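Cellulase (Rhodothermus marinus, PDB 3B7M) hydrolyses internal beta-1,4-glucosidic bonds of cellulose as a family 12 endoglucanase, in a heat-stable version engineered on its active surface. Local coordinates at residues V72-P86 / T163-I175. Sequence-based numbering, arbitrary orientation. Where two conformers were deposited one is given.
Sequences VQELSDVRTSWTLTP and TTSVTELDLKAFI
The guanidinium of Arg79 lies nearly flat over the side chain of Asp170, whose CB sits under the centre of one face, the carboxylate plane turned only 16° away. At its edge NE points straight at Asp77 OD1, on the syn lone pair, 3.1 Å away, and NH1 gives a hydrogen bond to Glu168 O; the link from NH2 to Asp170 OD2 is long and purely electrostatic. Through Glu168 and Asp170, Arg79 ties strand 78-85 to the edge strand 165-170 in the six-stranded antiparallel sheet of the family 12 beta-jelly roll. A methionine in place of Arg79 would probably leave Asp77 and Asp170 without their shared positive charge and Glu168 O without that donor. A G1 bulge shifts the register, Glu168 and Leu169 both facing Thr80. On the opposite face of the sheet, Thr80 CG2 packs 3.7 Å from Leu171 CG, while Thr80 OG1 bonds to Ser212 O and Tyr96 OH. Val78 CG1, anti to the backbone N (chi1 -174°), reaches Leu171 CB at 3.6 Å where helix 171-181 begins, capped weakly by Asp170. At the bulge, Glu168 N donates almost linearly (171°) to Ser81 OG, and one water joins that hydroxyl to Glu168 OE1, donating to the carboxylate at 2.7 Å.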
loop_
_atom_site.group_PDB
_atom_site.type_symbol
_atom_site.label_atom_id
_atom_site.label_comp_id
_atom_site.label_asym_id
_atom_site.label_seq_id
_atom_site.Cartn_x
_atom_site.Cartn_y
_atom_site.Cartn_z
ATOM N N VAL A 72 12.240 7.293 11.526
ATOM C CA VAL A 72 12.908 6.516 10.480
ATOM C C VAL A 72 14.343 6.192 10.903
ATOM O O VAL A 72 14.788 5.054 10.779
ATOM C CB VAL A 72 12.861 7.239 9.117
ATOM C CG1 VAL A 72 13.783 6.574 8.111
ATOM C CG2 VAL A 72 11.430 7.270 8.591
ATOM N N GLN A 73 15.033 7.182 11.463
ATOM C CA GLN A 73 16.398 6.997 11.958
ATOM C C GLN A 73 16.530 5.989 13.110
ATOM O O GLN A 73 17.626 5.548 13.414
ATOM C CB GLN A 73 17.003 8.348 12.365
ATOM C CG GLN A 73 16.381 8.984 13.610
ATOM C CD GLN A 73 16.793 10.438 13.798
ATOM O OE1 GLN A 73 16.586 11.009 14.867
ATOM N NE2 GLN A 73 17.378 11.042 12.764
ATOM N N GLU A 74 15.417 5.632 13.744
ATOM C CA GLU A 74 15.446 4.682 14.858
ATOM C C GLU A 74 15.214 3.237 14.431
ATOM O O GLU A 74 15.370 2.326 15.238
ATOM C CB GLU A 74 14.385 5.033 15.888
ATOM C CG GLU A 74 14.649 6.267 16.721
ATOM C CD GLU A 74 13.581 6.421 17.790
ATOM O OE1 GLU A 74 12.398 6.645 17.429
ATOM O OE2 GLU A 74 13.927 6.285 18.989
ATOM N N LEU A 75 14.823 3.032 13.176
ATOM C CA LEU A 75 14.504 1.692 12.677
ATOM C C LEU A 75 15.760 0.893 12.365
ATOM O O LEU A 75 16.726 1.433 11.833
ATOM C CB LEU A 75 13.657 1.775 11.408
ATOM C CG LEU A 75 12.320 2.496 11.447
ATOM C CD1 LEU A 75 11.876 2.767 10.022
ATOM C CD2 LEU A 75 11.299 1.673 12.198
ATOM N N SER A 76 15.735 -0.399 12.677
ATOM C CA SER A 76 16.841 -1.270 12.310
ATOM C C SER A 76 16.421 -2.281 11.251
ATOM O O SER A 76 17.206 -2.601 10.364
ATOM C CB SER A 76 17.445 -1.961 13.542
ATOM O OG SER A 76 16.476 -2.740 14.223
ATOM N N ASP A 77 15.180 -2.752 11.318
ATOM C CA ASP A 77 14.710 -3.791 10.399
ATOM C C ASP A 77 13.219 -3.646 10.119
ATOM O O ASP A 77 12.418 -3.583 11.047
ATOM C CB ASP A 77 14.999 -5.177 10.996
ATOM C CG ASP A 77 14.853 -6.307 9.980
ATOM O OD1 ASP A 77 15.301 -6.154 8.816
ATOM O OD2 ASP A 77 14.296 -7.368 10.355
ATOM N N VAL A 78 12.857 -3.578 8.844
ATOM C CA VAL A 78 11.454 -3.588 8.432
ATOM C C VAL A 78 11.267 -4.649 7.350
ATOM O O VAL A 78 11.830 -4.539 6.261
ATOM C CB VAL A 78 10.951 -2.201 7.913
ATOM C CG1 VAL A 78 9.443 -2.245 7.650
ATOM C CG2 VAL A 78 11.269 -1.080 8.906
ATOM N N ARG A 79 10.487 -5.679 7.662
ATOM C CA ARG A 79 10.262 -6.794 6.751
ATOM C C ARG A 79 8.780 -7.027 6.523
ATOM O O ARG A 79 7.965 -6.714 7.383
ATOM C CB ARG A 79 10.866 -8.078 7.319
ATOM C CG ARG A 79 12.360 -8.018 7.540
ATOM C CD ARG A 79 13.128 -8.434 6.317
ATOM N NE ARG A 79 14.521 -8.001 6.427
ATOM C CZ ARG A 79 15.483 -8.328 5.575
ATOM N NH1 ARG A 79 15.221 -9.099 4.520
ATOM N NH2 ARG A 79 16.716 -7.878 5.785
ATOM N N THR A 80 8.448 -7.595 5.368
ATOM C CA THR A 80 7.076 -7.924 5.034
ATOM C C THR A 80 6.967 -9.095 4.052
ATOM O O THR A 80 7.820 -9.266 3.172
ATOM C CB THR A 80 6.336 -6.688 4.487
ATOM O OG1 THR A 80 4.933 -6.946 4.456
ATOM C CG2 THR A 80 6.839 -6.312 3.084
ATOM N N SER A 81 5.919 -9.900 4.217
ATOM C CA SER A 81 5.550 -10.914 3.232
ATOM C C SER A 81 4.101 -10.728 2.779
ATOM O O SER A 81 3.274 -10.202 3.519
ATOM C CB SER A 81 5.762 -12.330 3.792
ATOM O OG SER A 81 7.064 -12.447 4.345
ATOM N N TRP A 82 3.805 -11.150 1.554
ATOM C CA TRP A 82 2.478 -11.002 0.990
ATOM C C TRP A 82 2.328 -11.872 -0.253
ATOM O O TRP A 82 3.277 -12.045 -1.019
ATOM C CB TRP A 82 2.209 -9.531 0.653
ATOM C CG TRP A 82 0.800 -9.228 0.291
ATOM C CD1 TRP A 82 -0.324 -9.675 0.928
ATOM C CD2 TRP A 82 0.350 -8.381 -0.778
ATOM N NE1 TRP A 82 -1.446 -9.169 0.315
ATOM C CE2 TRP A 82 -1.066 -8.380 -0.738
ATOM C CE3 TRP A 82 1.007 -7.626 -1.770
ATOM C CZ2 TRP A 82 -1.845 -7.649 -1.647
ATOM C CZ3 TRP A 82 0.235 -6.901 -2.675
ATOM C CH2 TRP A 82 -1.181 -6.922 -2.611
ATOM N N THR A 83 1.140 -12.424 -0.445
ATOM C CA THR A 83 0.831 -13.104 -1.694
ATOM C C THR A 83 -0.469 -12.564 -2.252
ATOM O O THR A 83 -1.477 -12.528 -1.561
ATOM C CB THR A 83 0.736 -14.633 -1.524
ATOM O OG1 THR A 83 1.912 -15.102 -0.870
ATOM C CG2 THR A 83 0.613 -15.334 -2.891
ATOM N N LEU A 84 -0.440 -12.157 -3.512
ATOM C CA LEU A 84 -1.641 -11.704 -4.178
ATOM C C LEU A 84 -2.013 -12.681 -5.281
ATOM O O LEU A 84 -1.159 -13.451 -5.771
ATOM C CB LEU A 84 -1.461 -10.306 -4.751
ATOM C CG LEU A 84 -0.432 -10.175 -5.869
ATOM C CD1 LEU A 84 -1.083 -9.660 -7.142
ATOM C CD2 LEU A 84 0.770 -9.333 -5.431
ATOM N N THR A 85 -3.296 -12.660 -5.647
ATOM C CA THR A 85 -3.812 -13.449 -6.738
ATOM C C THR A 85 -4.372 -12.455 -7.747
ATOM O O THR A 85 -5.378 -11.806 -7.481
ATOM C CB THR A 85 -4.900 -14.443 -6.266
ATOM O OG1 THR A 85 -4.412 -15.205 -5.151
ATOM C CG2 THR A 85 -5.308 -15.399 -7.407
ATOM N N PRO A 86 -3.712 -12.320 -8.906
ATOM C CA PRO A 86 -4.157 -11.321 -9.885
ATOM C C PRO A 86 -5.361 -11.805 -10.689
ATOM O O PRO A 86 -5.694 -12.987 -10.650
ATOM C CB PRO A 86 -2.943 -11.169 -10.799
ATOM C CG PRO A 86 -2.238 -12.492 -10.726
ATOM C CD PRO A 86 -2.552 -13.100 -9.381
ATOM N N THR A 163 5.163 -9.426 -10.107
ATOM C CA THR A 163 5.224 -10.636 -9.300
ATOM C C THR A 163 3.939 -10.773 -8.501
ATOM O O THR A 163 3.105 -9.862 -8.501
ATOM C CB THR A 163 6.480 -10.656 -8.377
ATOM O OG1 THR A 163 6.612 -11.949 -7.789
ATOM C CG2 THR A 163 6.394 -9.601 -7.265
ATOM N N THR A 164 3.779 -11.903 -7.825
ATOM C CA THR A 164 2.577 -12.145 -7.039
ATOM C C THR A 164 2.918 -12.490 -5.605
ATOM O O THR A 164 2.035 -12.774 -4.808
ATOM C CB THR A 164 1.762 -13.303 -7.602
ATOM O OG1 THR A 164 2.578 -14.488 -7.602
ATOM C CG2 THR A 164 1.284 -13.012 -9.016
ATOM N N SER A 165 4.197 -12.444 -5.258
ATOM C CA SER A 165 4.614 -12.958 -3.973
ATOM C C SER A 165 5.926 -12.338 -3.537
ATOM O O SER A 165 6.887 -12.315 -4.302
ATOM C CB SER A 165 4.746 -14.479 -4.067
ATOM O OG SER A 165 5.144 -15.010 -2.825
ATOM N N VAL A 166 5.962 -11.805 -2.321
ATOM C CA VAL A 166 7.239 -11.396 -1.723
ATOM C C VAL A 166 7.354 -12.027 -0.351
ATOM O O VAL A 166 6.350 -12.140 0.371
ATOM C CB VAL A 166 7.412 -9.854 -1.620
ATOM C CG1 VAL A 166 7.540 -9.227 -2.997
ATOM C CG2 VAL A 166 6.272 -9.209 -0.809
ATOM N N THR A 167 8.560 -12.474 -0.000
ATOM C CA THR A 167 8.799 -13.032 1.327
ATOM C C THR A 167 10.009 -12.359 1.965
ATOM O O THR A 167 11.095 -12.307 1.388
ATOM C CB THR A 167 8.878 -14.608 1.338
ATOM O OG1 THR A 167 9.456 -15.078 2.571
ATOM C CG2 THR A 167 9.694 -15.128 0.178
ATOM N N GLU A 168 9.791 -11.824 3.161
ATOM C CA GLU A 168 10.809 -11.086 3.895
ATOM C C GLU A 168 11.394 -9.976 3.035
ATOM O O GLU A 168 12.603 -9.754 3.044
ATOM C CB GLU A 168 11.924 -12.012 4.394
ATOM C CG GLU A 168 11.446 -13.348 4.899
ATOM C CD GLU A 168 11.236 -13.381 6.377
ATOM O OE1 GLU A 168 10.566 -12.469 6.918
ATOM O OE2 GLU A 168 11.746 -14.348 7.000
ATOM N N LEU A 169 10.535 -9.286 2.290
ATOM C CA LEU A 169 10.958 -8.116 1.535
ATOM C C LEU A 169 11.502 -7.062 2.500
ATOM O O LEU A 169 10.907 -6.789 3.543
ATOM C CB LEU A 169 9.804 -7.534 0.713
ATOM C CG LEU A 169 10.155 -6.345 -0.194
ATOM C CD1 LEU A 169 11.018 -6.778 -1.370
ATOM C CD2 LEU A 169 8.892 -5.646 -0.687
ATOM N N ASP A 170 12.645 -6.491 2.150
ATOM C CA ASP A 170 13.304 -5.525 3.022
ATOM C C ASP A 170 12.741 -4.136 2.743
ATOM O O ASP A 170 13.202 -3.467 1.832
ATOM C CB ASP A 170 14.813 -5.577 2.775
ATOM C CG ASP A 170 15.603 -4.628 3.666
ATOM O OD1 ASP A 170 15.013 -3.840 4.448
ATOM O OD2 ASP A 170 16.848 -4.679 3.567
ATOM N N LEU A 171 11.747 -3.707 3.526
ATOM C CA LEU A 171 11.140 -2.393 3.302
ATOM C C LEU A 171 12.088 -1.248 3.635
ATOM O O LEU A 171 11.965 -0.160 3.076
ATOM C CB LEU A 171 9.825 -2.228 4.060
ATOM C CG LEU A 171 8.669 -3.140 3.662
ATOM C CD1 LEU A 171 7.464 -2.842 4.543
ATOM C CD2 LEU A 171 8.324 -2.987 2.185
ATOM N N LYS A 172 13.031 -1.503 4.538
ATOM C CA LYS A 172 14.015 -0.493 4.941
ATOM C C LYS A 172 14.930 -0.067 3.783
ATOM O O LYS A 172 15.340 1.102 3.706
ATOM C CB LYS A 172 14.837 -0.982 6.145
ATOM C CG LYS A 172 15.749 0.083 6.748
ATOM C CD LYS A 172 16.485 -0.430 7.978
ATOM C CE LYS A 172 17.728 0.435 8.288
ATOM N NZ LYS A 172 17.367 1.877 8.305
ATOM N N ALA A 173 15.237 -0.998 2.879
ATOM C CA ALA A 173 16.003 -0.666 1.664
ATOM C C ALA A 173 15.335 0.465 0.870
ATOM O O ALA A 173 15.999 1.388 0.428
ATOM C CB ALA A 173 16.196 -1.910 0.780
ATOM N N PHE A 174 14.009 0.393 0.728
ATOM C CA PHE A 174 13.237 1.421 0.032
ATOM C C PHE A 174 13.245 2.739 0.814
ATOM O O PHE A 174 13.469 3.820 0.247
ATOM C CB PHE A 174 11.799 0.939 -0.191
ATOM C CG PHE A 174 11.702 -0.303 -1.030
ATOM C CD1 PHE A 174 11.846 -1.556 -0.455
ATOM C CD2 PHE A 174 11.488 -0.216 -2.398
ATOM C CE1 PHE A 174 11.774 -2.706 -1.230
ATOM C CE2 PHE A 174 11.411 -1.361 -3.181
ATOM C CZ PHE A 174 11.547 -2.605 -2.593
ATOM N N ILE A 175 13.005 2.643 2.117
ATOM C CA ILE A 175 13.049 3.803 2.998
ATOM C C ILE A 175 14.411 4.515 2.909
ATOM O O ILE A 175 14.455 5.738 2.702
ATOM C CB ILE A 175 12.692 3.417 4.451
ATOM C CG1 ILE A 175 11.248 2.906 4.512
ATOM C CG2 ILE A 175 12.875 4.609 5.373
ATOM C CD1 ILE A 175 10.804 2.443 5.893
HETATM O O HOH W 1 8.304 -11.112 6.460
#